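Local coordinates for protein kappa-carrageenase (Pseudoalteromonas carrageenovora, PDB 5OCQ) that hydrolyses internal beta-1,4 linkages between D-galactose 4-sulfate and 3,6-anhydro-D-galactose in kappa-carrageenan, through its family 16 glycoside hydrolase domain, at residues A118-S123 and Y137-V142; K56-T61 and P259-V264; S154-H159 and W208-E213. The protein carries 1 engineered substitution. All coordinates share one frame; numbering follows the deposited sequence.

Contact 1: residues A118-S123 and Y137-V142; sequences AFWMYS and YSEIDV. With G4S (4-O-sulfo-beta-D-galactopyranose), chain C; 9RN (3,6-anhydro-alpha-D-galactopyranose), chain B.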
loop_
_atom_site.group_PDB
_atom_site.type_symbol
_atom_site.label_atom_id
_atom_site.label_comp_id
_atom_site.label_asym_id
_atom_site.label_seq_id
_atom_site.Cartn_x
_atom_site.Cartn_y
_atom_site.Cartn_z
ATOM N N ALA A 118 -4.284 1.791 2.728
ATOM C CA ALA A 118 -2.821 1.755 2.561
ATOM C C ALA A 118 -2.352 2.624 1.445
ATOM O O ALA A 118 -3.040 2.857 0.424
ATOM C CB ALA A 118 -2.467 0.372 2.224
ATOM N N PHE A 119 -1.096 3.109 1.581
ATOM C CA PHE A 119 -0.451 3.924 0.548
ATOM C C PHE A 119 0.934 3.307 0.431
ATOM O O PHE A 119 1.609 3.118 1.463
ATOM C CB PHE A 119 -0.375 5.413 1.004
ATOM C CG PHE A 119 0.427 6.358 0.131
ATOM C CD1 PHE A 119 0.368 6.303 -1.302
ATOM C CD2 PHE A 119 1.135 7.427 0.703
ATOM C CE1 PHE A 119 1.047 7.238 -2.028
ATOM C CE2 PHE A 119 1.866 8.328 -0.060
ATOM C CZ PHE A 119 1.810 8.267 -1.446
ATOM N N TRP A 120 1.284 2.786 -0.726
ATOM C CA TRP A 120 2.393 1.841 -0.891
ATOM C C TRP A 120 2.846 1.790 -2.337
ATOM O O TRP A 120 2.226 2.463 -3.195
ATOM C CB TRP A 120 2.091 0.447 -0.358
ATOM C CG TRP A 120 0.897 -0.230 -1.011
ATOM C CD1 TRP A 120 -0.395 0.208 -0.972
ATOM C CD2 TRP A 120 0.892 -1.468 -1.734
ATOM N NE1 TRP A 120 -1.243 -0.693 -1.644
ATOM C CE2 TRP A 120 -0.468 -1.706 -2.149
ATOM C CE3 TRP A 120 1.875 -2.386 -2.120
ATOM C CZ2 TRP A 120 -0.813 -2.865 -2.866
ATOM C CZ3 TRP A 120 1.519 -3.536 -2.778
ATOM C CH2 TRP A 120 0.193 -3.741 -3.178
ATOM N N MET A 121 3.977 1.132 -2.584
ATOM C CA MET A 121 4.476 1.023 -3.974
ATOM C C MET A 121 5.129 -0.359 -4.108
ATOM O O MET A 121 5.737 -0.877 -3.140
ATOM C CB MET A 121 5.424 2.167 -4.370
ATOM C CG MET A 121 6.690 2.193 -3.561
ATOM S SD MET A 121 7.651 3.718 -3.842
ATOM C CE MET A 121 6.859 4.744 -2.653
ATOM N N TYR A 122 5.025 -0.972 -5.305
ATOM C CA TYR A 122 5.535 -2.356 -5.494
ATOM C C TYR A 122 5.946 -2.612 -6.888
ATOM O O TYR A 122 5.374 -2.057 -7.827
ATOM C CB TYR A 122 4.540 -3.384 -4.991
ATOM C CG TYR A 122 3.269 -3.563 -5.825
ATOM C CD1 TYR A 122 2.303 -2.556 -5.962
ATOM C CD2 TYR A 122 3.023 -4.748 -6.530
ATOM C CE1 TYR A 122 1.142 -2.797 -6.679
ATOM C CE2 TYR A 122 1.806 -4.972 -7.277
ATOM C CZ TYR A 122 0.892 -3.977 -7.357
ATOM O OH TYR A 122 -0.270 -4.239 -8.065
ATOM N N SER A 123 6.864 -3.570 -7.079
ATOM C CA SER A 123 7.306 -3.954 -8.400
ATOM C C SER A 123 6.708 -5.247 -8.885
ATOM O O SER A 123 5.991 -5.896 -8.164
ATOM C CB SER A 123 8.885 -4.126 -8.384
ATOM O OG SER A 123 9.197 -5.322 -7.663
ATOM N N TYR A 137 11.938 -8.768 -5.947
ATOM C CA TYR A 137 10.651 -7.971 -5.599
ATOM C C TYR A 137 10.988 -6.920 -4.597
ATOM O O TYR A 137 11.709 -7.230 -3.605
ATOM C CB TYR A 137 9.594 -8.901 -5.045
ATOM C CG TYR A 137 8.337 -8.218 -4.553
ATOM C CD1 TYR A 137 7.485 -7.640 -5.451
ATOM C CD2 TYR A 137 8.001 -8.215 -3.224
ATOM C CE1 TYR A 137 6.331 -7.007 -5.034
ATOM C CE2 TYR A 137 6.854 -7.570 -2.752
ATOM C CZ TYR A 137 5.994 -6.980 -3.694
ATOM O OH TYR A 137 4.839 -6.361 -3.253
ATOM N N SER A 138 10.519 -5.675 -4.813
ATOM C CA SER A 138 10.690 -4.576 -3.878
ATOM C C SER A 138 9.332 -3.930 -3.594
ATOM O O SER A 138 8.562 -3.717 -4.522
ATOM C CB SER A 138 11.585 -3.409 -4.497
ATOM O OG SER A 138 12.936 -3.851 -4.788
ATOM N N GLU A 139 9.033 -3.736 -2.324
ATOM C CA GLU A 139 7.811 -3.077 -1.840
ATOM C C GLU A 139 8.090 -2.124 -0.721
ATOM O O GLU A 139 8.698 -2.490 0.257
ATOM C CB GLU A 139 6.721 -4.117 -1.460
ATOM C CG GLU A 139 5.503 -3.564 -0.872
ATOM C CD GLU A 139 4.514 -4.566 -0.358
ATOM O OE1 GLU A 139 4.556 -5.772 -0.750
ATOM O OE2 GLU A 139 3.615 -4.091 0.398
ATOM N N ILE A 140 7.669 -0.866 -0.843
ATOM C CA ILE A 140 7.723 0.126 0.221
ATOM C C ILE A 140 6.299 0.480 0.653
ATOM O O ILE A 140 5.534 0.979 -0.244
ATOM C CB ILE A 140 8.511 1.407 -0.203
ATOM C CG1 ILE A 140 9.938 1.078 -0.691
ATOM C CG2 ILE A 140 8.479 2.455 0.958
ATOM C CD1 ILE A 140 10.759 2.229 -1.222
ATOM N N ASP A 141 5.931 0.270 1.915
ATOM C CA ASP A 141 4.624 0.666 2.407
ATOM C C ASP A 141 4.783 2.022 3.075
ATOM O O ASP A 141 5.466 2.157 4.145
ATOM C CB ASP A 141 4.072 -0.334 3.380
ATOM C CG ASP A 141 3.795 -1.701 2.761
ATOM O OD1 ASP A 141 3.868 -1.855 1.478
ATOM O OD2 ASP A 141 3.467 -2.684 3.504
ATOM N N VAL A 142 4.214 3.070 2.510
ATOM C CA VAL A 142 4.273 4.414 3.126
ATOM C C VAL A 142 3.518 4.387 4.440
ATOM O O VAL A 142 3.983 4.918 5.477
ATOM C CB VAL A 142 3.741 5.535 2.241
ATOM C CG1 VAL A 142 3.994 6.950 2.849
ATOM C CG2 VAL A 142 4.311 5.424 0.856
HETATM C C1 G4S C . 1.935 -5.607 2.324
HETATM C C2 G4S C . 1.601 -6.691 1.310
HETATM C C3 G4S C . 0.995 -6.153 -0.005
HETATM C C4 G4S C . -0.115 -5.147 0.365
HETATM C C5 G4S C . 0.458 -4.043 1.276
HETATM C C6 G4S C . -0.439 -2.873 1.566
HETATM O O1 G4S C . 2.095 -6.258 3.619
HETATM O O2 G4S C . 2.847 -7.379 0.917
HETATM O O4 G4S C . -1.053 -5.904 1.160
HETATM O O5 G4S C . 0.834 -4.669 2.534
HETATM O O6 G4S C . -1.458 -3.197 2.531
HETATM S S G4S C . -2.605 -6.276 0.690
HETATM O O7 G4S C . -3.032 -5.273 -0.323
HETATM O O8 G4S C . -2.505 -7.683 0.142
HETATM O O9 G4S C . -3.357 -6.106 1.949
HETATM C C2 9RN B . -0.187 -8.183 -2.821
HETATM C C4 9RN B . 1.516 -9.847 -3.549
HETATM C C5 9RN B . 2.532 -8.782 -3.227
HETATM C C6 9RN B . 2.408 -7.913 -4.459
HETATM O O5 9RN B . 2.088 -8.089 -2.022
HETATM O O3 9RN B . 1.039 -8.015 -4.843
HETATM C C3 9RN B . 0.379 -8.947 -3.996
HETATM O O2 9RN B . -0.911 -9.132 -1.943
HETATM C C1 9RN B . 0.861 -7.388 -2.078
HETATM O O1 9RN B . 0.489 -7.242 -0.725
#

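Contact 2: residues K56-T61 and P259-V264; sequences KLKLTT and PTSMEV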
loop_
_atom_site.group_PDB
_atom_site.type_symbol
_atom_site.label_atom_id
_atom_site.label_comp_id
_atom_site.label_asym_id
_atom_site.label_seq_id
_atom_site.Cartn_x
_atom_site.Cartn_y
_atom_site.Cartn_z
ATOM N N LYS A 56 -11.984 14.800 -3.972
ATOM C CA LYS A 56 -11.440 13.604 -3.233
ATOM C C LYS A 56 -11.658 12.293 -3.932
ATOM O O LYS A 56 -12.730 12.044 -4.471
ATOM C CB LYS A 56 -12.126 13.412 -1.862
ATOM C CG LYS A 56 -11.418 13.902 -0.643
ATOM C CD LYS A 56 -11.238 15.331 -0.699
ATOM C CE LYS A 56 -11.075 15.894 0.712
ATOM N NZ LYS A 56 -11.500 17.297 0.600
ATOM N N LEU A 57 -10.651 11.429 -3.872
ATOM C CA LEU A 57 -10.829 10.003 -4.224
ATOM C C LEU A 57 -11.428 9.240 -3.062
ATOM O O LEU A 57 -10.895 9.364 -1.941
ATOM C CB LEU A 57 -9.496 9.381 -4.623
ATOM C CG LEU A 57 -9.488 7.876 -4.979
ATOM C CD1 LEU A 57 -10.175 7.554 -6.309
ATOM C CD2 LEU A 57 -8.062 7.413 -4.987
ATOM N N LYS A 58 -12.460 8.412 -3.298
ATOM C CA LYS A 58 -12.992 7.508 -2.308
ATOM C C LYS A 58 -12.788 6.077 -2.787
ATOM O O LYS A 58 -13.087 5.766 -3.930
ATOM C CB LYS A 58 -14.450 7.878 -2.129
ATOM C CG LYS A 58 -15.231 7.023 -1.231
ATOM C CD LYS A 58 -16.658 7.584 -0.918
ATOM C CE LYS A 58 -16.662 8.957 -0.264
ATOM N NZ LYS A 58 -17.999 9.305 0.329
ATOM N N LEU A 59 -12.190 5.233 -1.943
ATOM C CA LEU A 59 -12.025 3.836 -2.231
ATOM C C LEU A 59 -12.892 3.090 -1.226
ATOM O O LEU A 59 -12.674 3.226 0.023
ATOM C CB LEU A 59 -10.558 3.392 -2.148
ATOM C CG LEU A 59 -9.627 4.155 -3.072
ATOM C CD1 LEU A 59 -8.171 3.746 -2.842
ATOM C CD2 LEU A 59 -9.947 3.894 -4.518
ATOM N N THR A 60 -13.797 2.225 -1.713
ATOM C CA THR A 60 -14.843 1.646 -0.894
ATOM C C THR A 60 -14.750 0.159 -0.836
ATOM O O THR A 60 -14.504 -0.496 -1.838
ATOM C CB THR A 60 -16.216 2.052 -1.473
ATOM O OG1 THR A 60 -16.323 3.477 -1.437
ATOM C CG2 THR A 60 -17.330 1.416 -0.602
ATOM N N THR A 61 -14.880 -0.437 0.365
ATOM C CA THR A 61 -14.974 -1.902 0.521
ATOM C C THR A 61 -16.466 -2.291 0.777
ATOM O O THR A 61 -17.140 -1.605 1.647
ATOM C CB THR A 61 -14.111 -2.398 1.709
ATOM O OG1 THR A 61 -12.727 -2.017 1.515
ATOM C CG2 THR A 61 -14.159 -3.873 1.840
ATOM N N PRO A 259 -21.095 -0.873 3.522
ATOM C CA PRO A 259 -19.800 -0.426 2.869
ATOM C C PRO A 259 -19.031 0.587 3.746
ATOM O O PRO A 259 -19.634 1.230 4.630
ATOM C CB PRO A 259 -20.255 0.237 1.599
ATOM C CG PRO A 259 -21.706 0.637 1.850
ATOM C CD PRO A 259 -22.260 -0.380 2.790
ATOM N N THR A 260 -17.727 0.695 3.605
ATOM C CA THR A 260 -16.945 1.684 4.337
ATOM C C THR A 260 -15.804 2.186 3.439
ATOM O O THR A 260 -15.316 1.365 2.637
ATOM C CB THR A 260 -16.417 1.131 5.681
ATOM O OG1 THR A 260 -15.878 2.208 6.482
ATOM C CG2 THR A 260 -15.354 -0.018 5.519
ATOM N N SER A 261 -15.490 3.468 3.502
ATOM C CA SER A 261 -14.573 4.101 2.508
ATOM C C SER A 261 -13.464 4.932 3.149
ATOM O O SER A 261 -13.747 5.796 4.017
ATOM C CB SER A 261 -15.363 5.066 1.665
ATOM O OG SER A 261 -16.490 4.393 1.071
ATOM N N MET A 262 -12.274 4.780 2.631
ATOM C CA MET A 262 -11.191 5.757 2.851
ATOM C C MET A 262 -11.298 6.896 1.858
ATOM O O MET A 262 -11.899 6.696 0.748
ATOM C CB MET A 262 -9.822 5.065 2.746
ATOM C CG MET A 262 -9.521 4.546 1.350
ATOM S SD MET A 262 -7.933 3.636 1.170
ATOM C CE MET A 262 -6.696 4.862 0.931
ATOM N N GLU A 263 -10.768 8.056 2.198
ATOM C CA GLU A 263 -10.754 9.238 1.330
ATOM C C GLU A 263 -9.357 9.796 1.202
ATOM O O GLU A 263 -8.574 9.828 2.173
ATOM C CB GLU A 263 -11.693 10.356 1.818
ATOM C CG GLU A 263 -13.111 9.937 1.948
ATOM C CD GLU A 263 -14.112 11.046 2.320
ATOM O OE1 GLU A 263 -13.903 12.241 2.084
ATOM O OE2 GLU A 263 -15.155 10.667 2.873
ATOM N N VAL A 264 -9.012 10.201 -0.026
ATOM C CA VAL A 264 -7.737 10.731 -0.422
ATOM C C VAL A 264 -7.931 12.102 -1.050
ATOM O O VAL A 264 -8.512 12.214 -2.145
ATOM C CB VAL A 264 -6.903 9.785 -1.347
ATOM C CG1 VAL A 264 -5.484 10.300 -1.510
ATOM C CG2 VAL A 264 -6.934 8.310 -0.851
#

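Contact 3: residues S154-H159 and W208-E213; sequences SDHDLH and WYVDGE. With G4S (4-O-sulfo-beta-D-galactopyranose), chain C.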
loop_
_atom_site.group_PDB
_atom_site.type_symbol
_atom_site.label_atom_id
_atom_site.label_comp_id
_atom_site.label_asym_id
_atom_site.label_seq_id
_atom_site.Cartn_x
_atom_site.Cartn_y
_atom_site.Cartn_z
ATOM N N SER A 154 0.064 2.530 13.782
ATOM C CA SER A 154 0.358 2.438 12.363
ATOM C C SER A 154 1.565 1.680 12.071
ATOM O O SER A 154 2.463 1.465 12.972
ATOM C CB SER A 154 0.366 3.832 11.765
ATOM O OG SER A 154 1.395 4.611 12.317
ATOM N N ASP A 155 1.652 1.160 10.845
ATOM C CA ASP A 155 2.817 0.402 10.381
ATOM C C ASP A 155 3.411 1.052 9.102
ATOM O O ASP A 155 2.649 1.617 8.270
ATOM C CB ASP A 155 2.544 -1.084 10.010
ATOM C CG ASP A 155 2.223 -1.985 11.236
ATOM O OD1 ASP A 155 2.969 -1.795 12.229
ATOM O OD2 ASP A 155 1.342 -2.922 11.160
ATOM N N HIS A 156 4.741 1.074 9.014
ATOM C CA HIS A 156 5.473 1.781 7.947
ATOM C C HIS A 156 6.602 0.891 7.521
ATOM O O HIS A 156 7.729 1.035 7.944
ATOM C CB HIS A 156 5.971 3.158 8.451
ATOM C CG HIS A 156 4.901 3.995 9.100
ATOM N ND1 HIS A 156 4.162 4.909 8.412
ATOM C CD2 HIS A 156 4.398 3.994 10.364
ATOM C CE1 HIS A 156 3.257 5.483 9.208
ATOM N NE2 HIS A 156 3.391 4.951 10.418
ATOM N N ASP A 157 6.259 -0.110 6.731
ATOM C CA ASP A 157 7.056 -1.309 6.535
ATOM C C ASP A 157 7.707 -1.486 5.162
ATOM O O ASP A 157 7.364 -0.815 4.163
ATOM C CB ASP A 157 6.205 -2.527 6.794
ATOM C CG ASP A 157 5.767 -2.673 8.309
ATOM O OD1 ASP A 157 6.564 -2.161 9.156
ATOM O OD2 ASP A 157 4.647 -3.229 8.585
ATOM N N LEU A 158 8.621 -2.468 5.072
ATOM C CA LEU A 158 9.264 -2.851 3.847
ATOM C C LEU A 158 9.144 -4.319 3.595
ATOM O O LEU A 158 9.135 -5.084 4.548
ATOM C CB LEU A 158 10.797 -2.473 3.903
ATOM C CG LEU A 158 11.177 -1.027 4.130
ATOM C CD1 LEU A 158 12.702 -0.846 4.301
ATOM C CD2 LEU A 158 10.756 -0.250 2.907
ATOM N N HIS A 159 9.005 -4.717 2.328
ATOM C CA HIS A 159 8.907 -6.115 1.872
ATOM C C HIS A 159 9.764 -6.362 0.705
ATOM O O HIS A 159 9.974 -5.483 -0.156
ATOM C CB HIS A 159 7.436 -6.549 1.612
ATOM C CG HIS A 159 6.480 -6.223 2.692
ATOM N ND1 HIS A 159 6.003 -4.980 2.995
ATOM C CD2 HIS A 159 5.994 -7.028 3.642
ATOM C CE1 HIS A 159 5.134 -5.051 3.995
ATOM N NE2 HIS A 159 5.096 -6.310 4.381
ATOM N N TRP A 208 10.354 7.948 6.724
ATOM C CA TRP A 208 8.880 8.080 6.729
ATOM C C TRP A 208 8.397 9.227 7.581
ATOM O O TRP A 208 8.960 9.497 8.657
ATOM C CB TRP A 208 8.252 6.814 7.234
ATOM C CG TRP A 208 8.299 5.578 6.420
ATOM C CD1 TRP A 208 7.226 5.026 5.726
ATOM C CD2 TRP A 208 9.359 4.607 6.253
ATOM N NE1 TRP A 208 7.551 3.856 5.190
ATOM C CE2 TRP A 208 8.841 3.538 5.493
ATOM C CE3 TRP A 208 10.739 4.547 6.653
ATOM C CZ2 TRP A 208 9.587 2.396 5.141
ATOM C CZ3 TRP A 208 11.476 3.413 6.272
ATOM C CH2 TRP A 208 10.878 2.339 5.547
ATOM N N TYR A 209 7.289 9.850 7.194
ATOM C CA TYR A 209 6.781 11.005 7.830
ATOM C C TYR A 209 5.289 10.888 8.089
ATOM O O TYR A 209 4.574 10.364 7.238
ATOM C CB TYR A 209 7.014 12.213 6.908
ATOM C CG TYR A 209 8.450 12.596 6.666
ATOM C CD1 TYR A 209 9.238 11.900 5.707
ATOM C CD2 TYR A 209 9.022 13.644 7.409
ATOM C CE1 TYR A 209 10.559 12.256 5.492
ATOM C CE2 TYR A 209 10.352 13.967 7.184
ATOM C CZ TYR A 209 11.085 13.276 6.264
ATOM O OH TYR A 209 12.473 13.553 5.999
ATOM N N VAL A 210 4.773 11.406 9.218
ATOM C CA VAL A 210 3.326 11.518 9.492
ATOM C C VAL A 210 3.105 12.916 9.955
ATOM O O VAL A 210 3.684 13.308 11.041
ATOM C CB VAL A 210 2.801 10.540 10.572
ATOM C CG1 VAL A 210 1.309 10.793 10.868
ATOM C CG2 VAL A 210 3.100 9.060 10.109
ATOM N N ASP A 211 2.288 13.699 9.268
ATOM C CA ASP A 211 2.077 15.123 9.650
ATOM C C ASP A 211 3.443 15.868 9.858
ATOM O O ASP A 211 3.573 16.706 10.777
ATOM C CB ASP A 211 1.118 15.190 10.874
ATOM C CG ASP A 211 -0.345 14.967 10.548
ATOM O OD1 ASP A 211 -0.696 15.007 9.319
ATOM O OD2 ASP A 211 -1.182 14.862 11.519
ATOM N N GLY A 212 4.440 15.541 9.041
ATOM C CA GLY A 212 5.684 16.211 8.988
ATOM C C GLY A 212 6.698 15.744 10.011
ATOM O O GLY A 212 7.844 16.187 9.967
ATOM N N GLU A 213 6.294 14.833 10.910
ATOM C CA GLU A 213 7.250 14.256 11.895
ATOM C C GLU A 213 7.837 12.985 11.332
ATOM O O GLU A 213 7.107 12.172 10.706
ATOM C CB GLU A 213 6.587 13.894 13.159
ATOM C CG GLU A 213 5.815 15.032 13.833
ATOM C CD GLU A 213 6.786 16.115 14.319
ATOM O OE1 GLU A 213 7.830 15.751 14.938
ATOM O OE2 GLU A 213 6.512 17.294 14.045
HETATM C C1 G4S C . 1.935 -5.607 2.324
HETATM C C2 G4S C . 1.601 -6.691 1.310
HETATM C C3 G4S C . 0.995 -6.153 -0.005
HETATM C C4 G4S C . -0.115 -5.147 0.365
HETATM C C5 G4S C . 0.458 -4.043 1.276
HETATM C C6 G4S C . -0.439 -2.873 1.566
HETATM O O1 G4S C . 2.095 -6.258 3.619
HETATM O O2 G4S C . 2.847 -7.379 0.917
HETATM O O4 G4S C . -1.053 -5.904 1.160
HETATM O O5 G4S C . 0.834 -4.669 2.534
HETATM O O6 G4S C . -1.458 -3.197 2.531
HETATM S S G4S C . -2.605 -6.276 0.690
HETATM O O7 G4S C . -3.032 -5.273 -0.323
HETATM O O8 G4S C . -2.505 -7.683 0.142
HETATM O O9 G4S C . -3.357 -6.106 1.949
#

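Contact 1: residues A118-S123 and Y137-V142
W120 lays the CE3 corner of its indole against the carboxylate of E139, 3.5 Å from OE2, with ring and carboxylate planes turned 47° apart. Both sit on neighbouring antiparallel strands of the GH16 beta-jellyroll, where W120, Y122, E139 and D141 point to the substrate side. With CG anti to the backbone N (chi1 176°) and the rest of the chain extended, the nucleophile E139 stands well up from the sheet; its OE2 lies 3.0 Å from C1 of G4S. Y137 OH donates to E139 OE1 over 2.6 Å, arriving from above the carboxylate plane, and so helps to fix the rotation of the acid group. One face of the W120 indole carries the C6, C5 and C4 side of the same sugar, while its NE1 is bonded to S232. D141, also an active-site residue, brings OD2 to 3.4 Å from the ring oxygen O5 of G4S and neighbours D144, the engineered residue at the proton-donor position. On the other side of the sheet M121 and I140 run side by side, M121 N donating to I140 O. At the corner, V142 CG2 rides over one face of F119, 4.0 Å from the ring centroid.

Contact 2: residues K56-T61 and P259-V264
K58 leans along the strand opposite, its chain passing M262 O, then S261, then E263. CB lies 4.0 Å from the carbonyl oxygen of M262. A chi1 of 176° swings CG away from the K58 nitrogen and onto S261 CB, 3.5 Å off, tighter than usual for two carbons. CD stays beside S261, near its OG, before the bend at chi3 (-59°) turns the chain toward E263, whose OE2 lies 3.9 Å from CE. At the tip NZ remains 4.1 Å from E263 OE2, too long for a salt bridge; the two side chains run side by side in the same direction, and their opposite charges probably attract only weakly on this partly exposed face. Strands 56-72 and 260-272 pair antiparallel here as part of the GH16 jellyroll, bringing the last strand of this catalytic domain beside an early one. L57 with V264, L59 with M262 and T61 with T260 are the hydrogen-bonded pairs, each joined by two backbone bonds. Between them, on the face of K58, T60 OG1 and S261 OG share a hydrogen bond of 2.7 Å. The other face turns into the fold: L59 CB meets M262 CG at 3.8 Å, and L59 and V264 pack on L231 of strand 227-235. T61 OG1 is taken up there by S88 and Q233. Where the pairing begins, P259, which follows a cis peptide bond, sets its CB 3.8 Å from T60 CG2.

Contact 3: residues S154-H159 and W208-E213
H156 rests its CB over the pyrrole ring of W208, 3.7 Å from the centroid and 20° off the ring normal. The imidazole beyond turns an edge toward the same face in an offset edge-to-face pair, planes 71° apart. L158 approaches from another direction, its CD2 lying near the indole plane at the benzo edge, 3.7 Å from CZ2. V210 CG2 closes on H156 CE1 at the same 3.7 Å, the two side chains crossing at about a right angle. A second shell surrounds these groups. S154 OG and H156 NE2 share a 2.8 Å hydrogen bond and ND1 is bonded to V142 O; both imidazole nitrogens are engaged, which probably holds the ring in this rotation. W208 NE1 is bonded to D141 O, and V215 and K218 of strand 213-219 pack on the indole, brought back by the type I' turn V210-E213 of this beta-hairpin. Farther along strand 153-164, H159 turns a ring face to G4S, with NE2 3.1 Å from its O1. The polar ring atoms of H156 and W208 are thus spent on S154 OG and on the carbonyls of V142 and D141, so what joins the hairpin to the catalytic side of the jellyroll here is aromatic and apolar packing.

In the fold
The touching residues of contacts 1 and 3 are all buried, whereas contact 2, about 19 to 20 Å from either between centres, keeps one partly exposed face. Strands 135-141 and 153-164 are neighbours, so contacts 1 and 3 adjoin: D157 O probably accepts a bond from D141 N, and both contacts touch the same sulfated galactose. Contact 2 meets contact 1 by packing, M262 CE lying 4.2 Å from A118 O, and does not touch contact 3. Contact 1 mixes strand pairing with carboxylates and sugar stacking; contact 2 is regular pairing with a polar outer and an apolar inner face; contact 3 joins its segments mainly by packing on the W208 indole, without strand pairing.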